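Local coordinates for protein S-adenosyl-L-methionine methyl transferase (Ruegeria pomeroyi DSS-3, PDB 3IHT) that binds S-adenosyl-L-methionine and probably transfers its methyl group to an acceptor substrate, at residues S14-D17 with L18-R22; S80-E84 with A85-L89; A126-I129 with S130-E134; P158-P161 with G162-V165. All coordinates share one frame; numbering follows the deposited sequence. Where two conformers were deposited one is given.

None is fully buried. Contacts 1 and 3 are partly buried turns of helices 15-36 and 119-133, whereas contacts 2 and 4 are surface turns joined to strands of the mixed sheet. In contact 1 the helix start is capped by side chains and faced by the second subunit; in contact 3 a proline interrupts the bonding and a serine hydroxyl takes up a carbonyl. Contact 2 is a 3-10 turn before strand 87-89, outermost in this chain's sheet, and contact 4 a type II turn between strands 155-157 and 169-172. Contact 4 packs on helix 15-36, which contact 1 begins, Asp21 OD2 lying 3.9 Å from Val164 CG1; contacts 2 and 4 lie on opposite sides of the chain's centre.

Contact 1: residues S14-D17 with L18-R22; sequences SRLD and LFIDR
Leu18 turns CG away from its own carbonyl carbon (chi1 -69°), which sets CG 3.4 Å from Ser14 O, one helical turn back. Leu16 takes the other course, with CG opposite its backbone N (chi1 -178°), and its branched end leans along the helix until CG is 4.2 Å from Ile20 CD1. This is the first turn of helix 15-36, opened by a capping box. Ser14, the N-cap, accepts from Asp17 N through OG at 3.0 Å, with a weaker and more bent bond from Leu16 N. Asp17 reciprocates: its OD2 receives Ser14 N at 3.1 Å in a nearly straight bond that reaches the anti side of the carboxylate. Regular backbone bonds follow, nearly straight from Leu18 N to Ser14 O, Ile20 N to Leu16 O and Asp21 N to Asp17 O, and more bent from Phe19 N to Arg15 O. Asp17 OD1 makes a salt bridge to Arg27 of the second subunit, and Ser14 OG bonds to His57 there. The helix starts at the subunit interface, facing helices 15-36 and 53-61 of the partner, while Leu18 rests on Arg167 in the loop before strand 169-172 of its own chain.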
ATOM      1  N   SER A  14       4.272  -5.078 -11.458  1.00 35.30           N
ATOM      2  CA  SER A  14       5.077  -5.228 -10.264  1.00 33.20           C
ATOM      3  C   SER A  14       4.141  -5.343  -9.105  1.00 31.77           C
ATOM      4  O   SER A  14       2.925  -5.140  -9.252  1.00 31.22           O
ATOM      5  CB  SER A  14       5.991  -4.004 -10.103  1.00 33.16           C
ATOM      6  OG  SER A  14       5.303  -2.913  -9.521  1.00 31.13           O
ATOM      7  N   ARG A  15       4.703  -5.639  -7.933  1.00 30.07           N
ATOM      8  CA  ARG A  15       3.943  -5.664  -6.709  1.00 28.96           C
ATOM      9  C   ARG A  15       3.485  -4.257  -6.302  1.00 27.26           C
ATOM     10  O   ARG A  15       2.475  -4.107  -5.609  1.00 26.97           O
ATOM     11  CB  ARG A  15       4.759  -6.300  -5.577  1.00 29.89           C
ATOM     12  CG  ARG A  15       5.157  -7.756  -5.859  1.00 31.54           C
ATOM     13  CD  ARG A  15       5.907  -8.376  -4.676  1.00 35.09           C
ATOM     14  NE  ARG A  15       5.134  -8.214  -3.446  1.00 38.22           N
ATOM     15  CZ  ARG A  15       5.576  -7.704  -2.290  1.00 41.01           C
ATOM     16  NH1 ARG A  15       6.851  -7.326  -2.119  1.00 39.96           N
ATOM     17  NH2 ARG A  15       4.726  -7.607  -1.266  1.00 42.64           N
ATOM     18  N   LEU A  16       4.231  -3.247  -6.728  1.00 25.13           N
ATOM     19  CA  LEU A  16       3.840  -1.861  -6.509  1.00 24.07           C
ATOM     20  C   LEU A  16       2.597  -1.529  -7.378  1.00 24.13           C
ATOM     21  O   LEU A  16       1.634  -0.935  -6.893  1.00 22.53           O
ATOM     22  CB  LEU A  16       4.979  -0.913  -6.850  1.00 23.96           C
ATOM     23  CG  LEU A  16       4.709   0.578  -6.619  1.00 22.45           C
ATOM     24  CD1 LEU A  16       4.262   0.866  -5.208  1.00 21.27           C
ATOM     25  CD2 LEU A  16       5.950   1.412  -7.004  1.00 22.68           C
ATOM     26  N   ASP A  17       2.642  -1.910  -8.644  1.00 23.46           N
ATOM     27  CA  ASP A  17       1.488  -1.657  -9.540  1.00 23.76           C
ATOM     28  C   ASP A  17       0.228  -2.338  -8.972  1.00 23.96           C
ATOM     29  O   ASP A  17      -0.828  -1.733  -8.892  1.00 23.98           O
ATOM     30  CB  ASP A  17       1.727  -2.187 -10.958  1.00 24.46           C
ATOM     31  CG  ASP A  17       2.833  -1.486 -11.710  1.00 24.31           C
ATOM     32  OD1 ASP A  17       2.947  -0.237 -11.728  1.00 25.55           O
ATOM     33  OD2 ASP A  17       3.599  -2.210 -12.390  1.00 28.84           O
ATOM     34  N   LEU A  18       0.350  -3.587  -8.536  1.00 24.84           N
ATOM     35  CA  LEU A  18      -0.783  -4.345  -7.959  1.00 25.34           C
ATOM     36  C   LEU A  18      -1.341  -3.745  -6.697  1.00 25.13           C
ATOM     37  O   LEU A  18      -2.557  -3.732  -6.483  1.00 24.48           O
ATOM     38  CB  LEU A  18      -0.364  -5.806  -7.688  1.00 26.48           C
ATOM     39  CG  LEU A  18      -0.119  -6.617  -8.950  1.00 29.40           C
ATOM     40  CD1 LEU A  18       0.620  -7.964  -8.655  1.00 30.56           C
ATOM     41  CD2 LEU A  18      -1.457  -6.864  -9.667  1.00 30.23           C
ATOM     42  N   PHE A  19      -0.456  -3.242  -5.835  1.00 23.96           N
ATOM     43  CA  PHE A  19      -0.892  -2.658  -4.569  1.00 23.88           C
ATOM     44  C   PHE A  19      -1.634  -1.349  -4.811  1.00 21.70           C
ATOM     45  O   PHE A  19      -2.654  -1.097  -4.195  1.00 22.54           O
ATOM     46  CB  PHE A  19       0.349  -2.479  -3.655  1.00 24.01           C
ATOM     47  CG  PHE A  19       0.064  -1.887  -2.334  1.00 26.16           C
ATOM     48  CD1 PHE A  19      -0.807  -2.506  -1.437  1.00 29.72           C
ATOM     49  CD2 PHE A  19       0.703  -0.713  -1.949  1.00 27.55           C
ATOM     50  CE1 PHE A  19      -1.048  -1.933  -0.193  1.00 31.95           C
ATOM     51  CE2 PHE A  19       0.474  -0.139  -0.709  1.00 30.51           C
ATOM     52  CZ  PHE A  19      -0.399  -0.740   0.175  1.00 32.12           C
ATOM     53  N   ILE A  20      -1.117  -0.525  -5.717  1.00 20.80           N
ATOM     54  CA  ILE A  20      -1.791   0.718  -6.100  1.00 19.66           C
ATOM     55  C   ILE A  20      -3.186   0.388  -6.677  1.00 19.11           C
ATOM     56  O   ILE A  20      -4.185   0.985  -6.266  1.00 19.60           O
ATOM     57  CB  ILE A  20      -0.984   1.524  -7.132  1.00 19.17           C
ATOM     58  CG1 ILE A  20       0.249   2.165  -6.459  1.00 20.91           C
ATOM     59  CG2 ILE A  20      -1.847   2.582  -7.816  1.00 18.69           C
ATOM     60  CD1 ILE A  20       1.274   2.780  -7.435  1.00 18.64           C
ATOM     61  N   ASP A  21      -3.216  -0.544  -7.608  1.00 19.64           N
ATOM     62  CA  ASP A  21      -4.467  -0.948  -8.253  1.00 20.79           C
ATOM     63  C   ASP A  21      -5.449  -1.528  -7.234  1.00 21.27           C
ATOM     64  O   ASP A  21      -6.649  -1.265  -7.320  1.00 20.56           O
ATOM     65  CB  ASP A  21      -4.222  -1.910  -9.403  1.00 20.52           C
ATOM     66  CG  ASP A  21      -3.687  -1.220 -10.669  1.00 22.88           C
ATOM     67  OD1 ASP A  21      -3.592   0.028 -10.723  1.00 24.02           O
ATOM     68  OD2 ASP A  21      -3.368  -1.966 -11.592  1.00 24.80           O
ATOM     69  N   ARG A  22      -4.948  -2.295  -6.249  1.00 21.25           N
ATOM     70  CA  ARG A  22      -5.791  -2.761  -5.149  1.00 21.86           C
ATOM     71  C   ARG A  22      -6.412  -1.629  -4.360  1.00 20.91           C
ATOM     72  O   ARG A  22      -7.622  -1.602  -4.147  1.00 20.58           O
ATOM     73  CB  ARG A  22      -5.010  -3.721  -4.215  1.00 23.12           C
ATOM     74  CG  ARG A  22      -5.874  -4.406  -3.117  1.00 27.40           C
ATOM     75  CD  ARG A  22      -5.055  -5.107  -1.932  1.00 30.77           C
ATOM     76  NE  ARG A  22      -3.660  -5.448  -2.237  1.00 35.19           N
TER

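Contact 2: residues S80-E84 with A85-L89; sequences STPPE and AQLIL
Pro83 and Glu84 turn the chain back on Gln86 and Leu87 in a short 3-10 turn that delivers it into strand 87-89, the outermost strand, within this chain, of the Rossmann-like methyltransferase sheet. Pro82 and Pro83 are extended; at Glu84 the backbone switches to helical angles and keeps them through Ala85. Two i-to-i+3 bonds result: Gln86 N donates to Pro83 O at 2.9 Å, and Leu87 N to Glu84 O at 3.1 Å. Both donors stand above the plane of the carbonyl they meet, the second far above it (68°). From Leu87 onward the strand runs beside strand 67-71, Ile88 bonding to the backbone of Val69 and Glu71.

The side chains close round this bend. Pro82 CG and Leu87 CD1 meet at 4.2 Å, a light apolar touch; Pro82 also packs on Tyr55 of helix 53-61. Gln86 folds at chi2 (78°) and brings OE1 to 3.8 Å from Pro83 CG and about as near to its CB. Leu87 also lies about 4 Å, side chain to side chain, from Glu71, which binds S-adenosylmethionine. Glu84 bends at chi2 (71°), and its carboxylate comes back across the Leu87 side chain at a slant, OE1 3.9 Å from Leu87 CD2 and OE2 hardly farther. A water with more acceptors nearby than protons lies within hydrogen-bonding reach of both residues, 2.8 Å from Glu84 OE2 and 3.0 Å from Leu87 O.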
ATOM      1  N   SER A  80      -7.026   4.593  13.587  1.00 15.04           N
ATOM      2  CA  SER A  80      -7.820   3.682  12.788  1.00 15.86           C
ATOM      3  C   SER A  80      -8.163   2.424  13.578  1.00 16.43           C
ATOM      4  O   SER A  80      -8.217   1.332  13.018  1.00 17.11           O
ATOM      5  CB  SER A  80      -7.053   3.334  11.483  1.00 15.40           C
ATOM      6  OG  SER A  80      -6.595   4.507  10.855  1.00 16.88           O
ATOM      7  N   THR A  81      -8.391   2.576  14.893  1.00 14.89           N
ATOM      8  CA  THR A  81      -8.630   1.479  15.788  1.00 15.11           C
ATOM      9  C   THR A  81     -10.114   1.461  16.145  1.00 15.51           C
ATOM     10  O   THR A  81     -10.617   2.479  16.647  1.00 15.19           O
ATOM     11  CB  THR A  81      -7.752   1.598  17.073  1.00 15.21           C
ATOM     12  OG1 THR A  81      -6.378   1.737  16.702  1.00 15.08           O
ATOM     13  CG2 THR A  81      -7.914   0.397  18.011  1.00 15.15           C
ATOM     14  N   PRO A  82     -10.802   0.329  15.929  1.00 15.80           N
ATOM     15  CA  PRO A  82     -12.221   0.260  16.273  1.00 16.38           C
ATOM     16  C   PRO A  82     -12.418   0.267  17.787  1.00 16.69           C
ATOM     17  O   PRO A  82     -11.596  -0.321  18.515  1.00 16.77           O
ATOM     18  CB  PRO A  82     -12.682  -1.091  15.714  1.00 17.77           C
ATOM     19  CG  PRO A  82     -11.452  -1.924  15.684  1.00 19.49           C
ATOM     20  CD  PRO A  82     -10.335  -0.933  15.320  1.00 17.39           C
ATOM     21  N   PRO A  83     -13.473   0.934  18.256  1.00 16.46           N
ATOM     22  CA  PRO A  83     -13.873   0.787  19.655  1.00 17.49           C
ATOM     23  C   PRO A  83     -14.176  -0.659  19.980  1.00 16.42           C
ATOM     24  O   PRO A  83     -14.725  -1.387  19.130  1.00 15.71           O
ATOM     25  CB  PRO A  83     -15.172   1.592  19.758  1.00 18.55           C
ATOM     26  CG  PRO A  83     -15.324   2.308  18.523  1.00 18.90           C
ATOM     27  CD  PRO A  83     -14.414   1.739  17.484  1.00 16.93           C
ATOM     28  N   GLU A  84     -13.865  -1.052  21.204  1.00 15.89           N
ATOM     29  CA  GLU A  84     -14.041  -2.421  21.668  1.00 16.43           C
ATOM     30  C   GLU A  84     -15.442  -2.989  21.370  1.00 16.87           C
ATOM     31  O   GLU A  84     -15.538  -4.163  20.962  1.00 16.18           O
ATOM     32  CB  GLU A  84     -13.703  -2.532  23.174  1.00 15.77           C
ATOM     33  CG  GLU A  84     -13.592  -3.934  23.682  1.00 17.82           C
ATOM     34  CD  GLU A  84     -12.332  -4.646  23.173  1.00 18.62           C
ATOM     35  OE1 GLU A  84     -11.345  -3.965  22.843  1.00 16.80           O
ATOM     36  OE2 GLU A  84     -12.347  -5.900  23.066  1.00 18.90           O
ATOM     37  N   ALA A  85     -16.490  -2.161  21.506  1.00 16.51           N
ATOM     38  CA  ALA A  85     -17.874  -2.638  21.318  1.00 16.87           C
ATOM     39  C   ALA A  85     -18.133  -3.074  19.871  1.00 16.88           C
ATOM     40  O   ALA A  85     -18.983  -3.913  19.646  1.00 16.71           O
ATOM     41  CB  ALA A  85     -18.912  -1.565  21.750  1.00 16.89           C
ATOM     42  N   GLN A  86     -17.359  -2.537  18.944  1.00 16.46           N
ATOM     43  CA  GLN A  86     -17.481  -2.832  17.516  1.00 17.77           C
ATOM     44  C   GLN A  86     -16.380  -3.735  16.995  1.00 17.05           C
ATOM     45  O   GLN A  86     -16.275  -3.948  15.788  1.00 17.89           O
ATOM     46  CB  GLN A  86     -17.579  -1.554  16.709  1.00 17.91           C
ATOM     47  CG  GLN A  86     -19.038  -1.012  16.645  1.00 21.34           C
ATOM     48  CD  GLN A  86     -19.398  -0.339  17.899  1.00 22.54           C
ATOM     49  OE1 GLN A  86     -18.687   0.554  18.337  1.00 27.21           O
ATOM     50  NE2 GLN A  86     -20.487  -0.771  18.523  1.00 23.85           N
ATOM     51  N   LEU A  87     -15.581  -4.285  17.904  1.00 16.49           N
ATOM     52  CA  LEU A  87     -14.561  -5.252  17.544  1.00 16.29           C
ATOM     53  C   LEU A  87     -15.078  -6.659  17.819  1.00 15.63           C
ATOM     54  O   LEU A  87     -15.566  -6.940  18.904  1.00 15.09           O
ATOM     55  CB  LEU A  87     -13.316  -4.974  18.355  1.00 16.38           C
ATOM     56  CG  LEU A  87     -12.179  -5.956  18.240  1.00 19.79           C
ATOM     57  CD1 LEU A  87     -11.623  -6.011  16.777  1.00 20.04           C
ATOM     58  CD2 LEU A  87     -11.086  -5.585  19.278  1.00 22.23           C
ATOM     59  N   ILE A  88     -14.961  -7.516  16.816  1.00 15.32           N
ATOM     60  CA  ILE A  88     -15.269  -8.935  16.919  1.00 15.81           C
ATOM     61  C   ILE A  88     -13.956  -9.657  16.768  1.00 16.01           C
ATOM     62  O   ILE A  88     -13.433  -9.876  15.647  1.00 16.85           O
ATOM     63  CB  ILE A  88     -16.327  -9.346  15.867  1.00 15.39           C
ATOM     64  CG1 ILE A  88     -17.628  -8.602  16.164  1.00 17.72           C
ATOM     65  CG2 ILE A  88     -16.579 -10.913  15.926  1.00 16.88           C
ATOM     66  CD1 ILE A  88     -18.713  -8.659  15.089  1.00 18.28           C
ATOM     67  N   LEU A  89     -13.390 -10.002  17.907  1.00 16.78           N
ATOM     68  CA  LEU A  89     -12.027 -10.491  17.964  0.50 16.86           C
ATOM     69  C   LEU A  89     -11.975 -12.011  17.846  1.00 17.04           C
ATOM     70  O   LEU A  89     -12.715 -12.732  18.528  1.00 16.46           O
ATOM     71  CB  LEU A  89     -11.369 -10.032  19.276  0.50 17.01           C
ATOM     72  CG  LEU A  89      -9.899 -10.395  19.472  0.50 15.80           C
ATOM     73  CD1 LEU A  89      -9.014  -9.507  18.656  0.50 13.42           C
ATOM     74  CD2 LEU A  89      -9.527 -10.310  20.969  0.50 16.91           C
TER
HETATM   75  O   HOH W   1     -14.431  -7.028  21.662  1.00 26.04           O

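Contact 3: residues A126-I129 with S130-E134; sequences ARLI and SPLIE
Ile129 and Ser130, the two residues that lose most surface to this contact, meet partners on successive turns of helix 119-133, which carries a proline kink at this point. In the conformer given, one of two deposited, Ile129 has CG1 between its backbone N and carbonyl carbon (chi1 64°) and runs alongside Ile133, their ends in the same direction, with the two CD1 atoms 3.9 Å apart; for the other conformer this touch is uncertain. Its carbonyl is gripped as well: Ile133 N donates to Ile129 O at 3.0 Å, with N almost in line with the carbonyl, and Leu132 N adds a weak bond.

Ser130 reaches backward instead. Its OG, beside its own N (chi1 -73°), donates to Ala126 O at 2.7 Å, while Ser130 N reaches that oxygen only weakly. This buried hydroxyl is also bonded to Tyr150 N, linking the helix to the loop after strand 141-145. Leu128 CD2 approaches Leu132 CD1 at 4.3 Å. Ile133 packs on Leu96 of helix 92-103. The kink falls where neither Pro131, which has no N-H, nor Leu132 N bonds to the turn before; Pro131 CD lies 3.4 Å from both Arg127 O and Leu128 O.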
ATOM      1  N   ALA A 126     -10.413 -17.658   0.263  1.00 14.95           N
ATOM      2  CA  ALA A 126     -11.604 -17.083  -0.338  1.00 15.17           C
ATOM      3  C   ALA A 126     -12.673 -18.184  -0.568  1.00 14.97           C
ATOM      4  O   ALA A 126     -13.865 -17.990  -0.276  1.00 13.65           O
ATOM      5  CB  ALA A 126     -11.247 -16.416  -1.665  1.00 16.25           C
ATOM      6  N   ARG A 127     -12.233 -19.339  -1.077  1.00 14.28           N
ATOM      7  CA  ARG A 127     -13.130 -20.449  -1.289  1.00 14.05           C
ATOM      8  C   ARG A 127     -13.737 -20.896   0.041  1.00 14.24           C
ATOM      9  O   ARG A 127     -14.963 -21.029   0.201  1.00 13.47           O
ATOM     10  CB  ARG A 127     -12.367 -21.601  -1.948  1.00 14.45           C
ATOM     11  CG  ARG A 127     -13.182 -22.849  -2.255  1.00 16.12           C
ATOM     12  CD  ARG A 127     -12.276 -23.968  -2.809  1.00 14.95           C
ATOM     13  NE  ARG A 127     -11.624 -23.586  -4.075  1.00 16.19           N
ATOM     14  CZ  ARG A 127     -12.109 -23.823  -5.291  1.00 18.05           C
ATOM     15  NH1 ARG A 127     -13.244 -24.518  -5.460  1.00 16.94           N
ATOM     16  NH2 ARG A 127     -11.435 -23.394  -6.363  1.00 18.17           N
ATOM     17  N   LEU A 128     -12.870 -21.112   1.025  1.00 14.20           N
ATOM     18  CA  LEU A 128     -13.338 -21.581   2.324  1.00 14.73           C
ATOM     19  C   LEU A 128     -14.324 -20.608   3.005  1.00 14.56           C
ATOM     20  O   LEU A 128     -15.357 -21.045   3.585  1.00 14.51           O
ATOM     21  CB  LEU A 128     -12.129 -21.825   3.222  1.00 14.62           C
ATOM     22  CG  LEU A 128     -12.387 -22.410   4.614  1.00 14.84           C
ATOM     23  CD1 LEU A 128     -11.110 -23.122   5.082  1.00 16.04           C
ATOM     24  CD2 LEU A 128     -12.836 -21.270   5.581  1.00 16.07           C
ATOM     25  N   ILE A 129     -14.039 -19.308   2.950  1.00 15.25           N
ATOM     26  CA  ILE A 129     -14.837 -18.348   3.723  0.50 15.06           C
ATOM     27  C   ILE A 129     -16.118 -17.904   3.033  1.00 15.74           C
ATOM     28  O   ILE A 129     -17.011 -17.363   3.683  1.00 15.34           O
ATOM     29  CB  ILE A 129     -14.052 -17.080   4.155  0.50 15.72           C
ATOM     30  CG1 ILE A 129     -13.599 -16.232   2.961  0.50 12.90           C
ATOM     31  CG2 ILE A 129     -12.890 -17.479   5.056  0.50 14.10           C
ATOM     32  CD1 ILE A 129     -12.889 -14.984   3.390  0.50 13.03           C
ATOM     33  N   SER A 130     -16.229 -18.142   1.742  1.00 14.63           N
ATOM     34  CA  SER A 130     -17.405 -17.685   0.996  1.00 14.84           C
ATOM     35  C   SER A 130     -18.746 -18.170   1.630  1.00 15.26           C
ATOM     36  O   SER A 130     -19.645 -17.354   1.870  1.00 16.11           O
ATOM     37  CB  SER A 130     -17.274 -18.051  -0.485  1.00 14.62           C
ATOM     38  OG  SER A 130     -16.327 -17.236  -1.158  1.00 15.20           O
ATOM     39  N   PRO A 131     -18.889 -19.478   1.912  1.00 14.91           N
ATOM     40  CA  PRO A 131     -20.166 -19.905   2.510  1.00 15.23           C
ATOM     41  C   PRO A 131     -20.343 -19.425   3.950  1.00 15.03           C
ATOM     42  O   PRO A 131     -21.475 -19.438   4.461  1.00 15.78           O
ATOM     43  CB  PRO A 131     -20.102 -21.443   2.451  1.00 15.60           C
ATOM     44  CG  PRO A 131     -18.589 -21.751   2.360  1.00 14.53           C
ATOM     45  CD  PRO A 131     -18.041 -20.624   1.541  1.00 15.61           C
ATOM     46  N   LEU A 132     -19.267 -18.978   4.599  1.00 14.65           N
ATOM     47  CA  LEU A 132     -19.392 -18.405   5.933  1.00 15.64           C
ATOM     48  C   LEU A 132     -19.875 -16.959   5.885  1.00 15.52           C
ATOM     49  O   LEU A 132     -20.515 -16.502   6.821  1.00 16.60           O
ATOM     50  CB  LEU A 132     -18.079 -18.480   6.716  1.00 15.81           C
ATOM     51  CG  LEU A 132     -17.469 -19.871   6.934  1.00 20.05           C
ATOM     52  CD1 LEU A 132     -16.166 -19.746   7.790  1.00 23.94           C
ATOM     53  CD2 LEU A 132     -18.455 -20.818   7.555  1.00 22.06           C
ATOM     54  N   ILE A 133     -19.544 -16.248   4.820  1.00 15.73           N
ATOM     55  CA  ILE A 133     -19.957 -14.865   4.659  1.00 15.77           C
ATOM     56  C   ILE A 133     -21.376 -14.711   4.105  1.00 15.97           C
ATOM     57  O   ILE A 133     -22.132 -13.840   4.579  1.00 16.03           O
ATOM     58  CB  ILE A 133     -18.995 -14.103   3.760  1.00 15.83           C
ATOM     59  CG1 ILE A 133     -17.634 -13.963   4.437  1.00 15.05           C
ATOM     60  CG2 ILE A 133     -19.592 -12.743   3.284  1.00 15.13           C
ATOM     61  CD1 ILE A 133     -16.471 -13.497   3.529  1.00 14.81           C
ATOM     62  N   GLU A 134     -21.718 -15.528   3.119  1.00 16.92           N
ATOM     63  CA  GLU A 134     -22.983 -15.390   2.367  1.00 18.05           C
ATOM     64  C   GLU A 134     -24.252 -15.230   3.235  1.00 17.87           C
ATOM     65  O   GLU A 134     -25.043 -14.311   2.967  1.00 18.30           O
ATOM     66  CB  GLU A 134     -23.157 -16.525   1.345  1.00 17.82           C
ATOM     67  CG  GLU A 134     -24.333 -16.338   0.433  1.00 20.22           C
ATOM     68  CD  GLU A 134     -24.210 -17.124  -0.883  1.00 21.78           C
ATOM     69  OE1 GLU A 134     -23.280 -17.966  -1.024  1.00 20.35           O
ATOM     70  OE2 GLU A 134     -25.053 -16.893  -1.772  1.00 25.17           O
TER

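Contact 4: residues P158-P161 with G162-V165; sequences PLPP and GAVV
Leu159, just before a type II beta turn from Pro160 to Ala163, touches the chain that leaves the turn. The turn belongs to the loop between antiparallel strands 155-157 and 169-172 of the Rossmann-like methyltransferase sheet. CB of Leu159 comes first and meets Ala163 CB at 3.9 Å, joining the residue before the turn to its last one. The torsion then sets CG beside the backbone N (chi1 -66°), and the chain runs on past Ala163 toward Val165. At its tip CD1 lies 3.8 Å from Val165 CA and nearly as close to Val164 O; Val165 CG2 is a looser apolar neighbour at 4.3 Å. Leu159 also packs on Ile170 of strand 169-172 and on Cys29 of helix 15-36, so this one side chain touches the loop, the sheet and the helix.

The turn itself is closed by a single backbone bond, Ala163 N to Pro160 O at 3.1 Å, close to straight at the hydrogen (162°). Pro161 fills the first corner, while Gly162 takes the second with a positive phi (98°), where a CB would collide with Pro161 O. Beyond the turn, Val164 N is bonded to Ser25 OG of helix 15-36, which holds the outgoing arm of the loop to that helix. The methyl group of Ala163 sits by Pro160: CB is 3.4 Å from Pro160 O and 4.2 Å from Pro160 CD.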
ATOM      1  N   PRO A 158     -21.110  -5.451 -12.135  1.00 16.34           N
ATOM      2  CA  PRO A 158     -20.036  -4.763 -12.824  1.00 16.37           C
ATOM      3  C   PRO A 158     -19.366  -3.726 -11.948  1.00 16.11           C
ATOM      4  O   PRO A 158     -20.020  -3.108 -11.070  1.00 15.23           O
ATOM      5  CB  PRO A 158     -20.719  -4.052 -13.988  1.00 17.60           C
ATOM      6  CG  PRO A 158     -22.113  -4.293 -13.864  1.00 18.37           C
ATOM      7  CD  PRO A 158     -22.429  -5.151 -12.704  1.00 18.07           C
ATOM      8  N   LEU A 159     -18.078  -3.547 -12.177  1.00 15.37           N
ATOM      9  CA  LEU A 159     -17.285  -2.624 -11.405  1.00 15.11           C
ATOM     10  C   LEU A 159     -17.601  -1.166 -11.787  1.00 16.02           C
ATOM     11  O   LEU A 159     -17.843  -0.854 -12.948  1.00 14.58           O
ATOM     12  CB  LEU A 159     -15.809  -2.889 -11.640  1.00 15.68           C
ATOM     13  CG  LEU A 159     -15.288  -4.233 -11.127  1.00 15.55           C
ATOM     14  CD1 LEU A 159     -13.822  -4.371 -11.556  1.00 16.27           C
ATOM     15  CD2 LEU A 159     -15.427  -4.345  -9.587  1.00 16.88           C
ATOM     16  N   PRO A 160     -17.529  -0.266 -10.803  1.00 16.03           N
ATOM     17  CA  PRO A 160     -17.668   1.171 -11.069  1.00 16.69           C
ATOM     18  C   PRO A 160     -16.422   1.834 -11.623  1.00 16.71           C
ATOM     19  O   PRO A 160     -15.308   1.301 -11.511  1.00 16.98           O
ATOM     20  CB  PRO A 160     -17.981   1.728  -9.669  1.00 16.93           C
ATOM     21  CG  PRO A 160     -17.173   0.865  -8.777  1.00 16.89           C
ATOM     22  CD  PRO A 160     -17.265  -0.528  -9.380  1.00 15.94           C
ATOM     23  N   PRO A 161     -16.573   3.051 -12.162  1.00 17.86           N
ATOM     24  CA  PRO A 161     -15.439   3.804 -12.655  1.00 19.37           C
ATOM     25  C   PRO A 161     -14.362   3.946 -11.589  1.00 20.32           C
ATOM     26  O   PRO A 161     -14.661   4.136 -10.376  1.00 20.18           O
ATOM     27  CB  PRO A 161     -16.054   5.178 -13.003  1.00 20.38           C
ATOM     28  CG  PRO A 161     -17.468   4.883 -13.324  1.00 19.19           C
ATOM     29  CD  PRO A 161     -17.834   3.797 -12.309  1.00 18.31           C
ATOM     30  N   GLY A 162     -13.123   3.792 -12.036  1.00 20.63           N
ATOM     31  CA  GLY A 162     -11.956   3.877 -11.184  1.00 21.69           C
ATOM     32  C   GLY A 162     -11.434   2.515 -10.735  1.00 20.94           C
ATOM     33  O   GLY A 162     -10.250   2.369 -10.388  1.00 22.66           O
ATOM     34  N   ALA A 163     -12.290   1.503 -10.725  1.00 19.68           N
ATOM     35  CA  ALA A 163     -11.857   0.177 -10.305  1.00 19.66           C
ATOM     36  C   ALA A 163     -11.065  -0.501 -11.405  1.00 20.19           C
ATOM     37  O   ALA A 163     -11.179  -0.118 -12.590  1.00 21.94           O
ATOM     38  CB  ALA A 163     -13.073  -0.684  -9.869  1.00 19.03           C
ATOM     39  N   VAL A 164     -10.222  -1.468 -11.031  1.00 19.38           N
ATOM     40  CA  VAL A 164      -9.414  -2.211 -11.977  1.00 18.82           C
ATOM     41  C   VAL A 164      -9.860  -3.657 -11.971  1.00 18.89           C
ATOM     42  O   VAL A 164      -9.955  -4.283 -10.897  1.00 17.97           O
ATOM     43  CB  VAL A 164      -7.884  -2.082 -11.639  1.00 20.42           C
ATOM     44  CG1 VAL A 164      -7.062  -2.977 -12.536  1.00 19.31           C
ATOM     45  CG2 VAL A 164      -7.446  -0.611 -11.714  1.00 20.23           C
ATOM     46  N   VAL A 165     -10.136  -4.203 -13.156  1.00 17.66           N
ATOM     47  CA  VAL A 165     -10.688  -5.546 -13.262  1.00 17.57           C
ATOM     48  C   VAL A 165      -9.678  -6.522 -12.628  1.00 18.97           C
ATOM     49  O   VAL A 165      -8.467  -6.445 -12.892  1.00 19.13           O
ATOM     50  CB  VAL A 165     -10.941  -5.958 -14.731  1.00 18.87           C
ATOM     51  CG1 VAL A 165     -11.379  -7.441 -14.807  1.00 17.72           C
ATOM     52  CG2 VAL A 165     -12.002  -5.019 -15.366  1.00 16.52           C
TER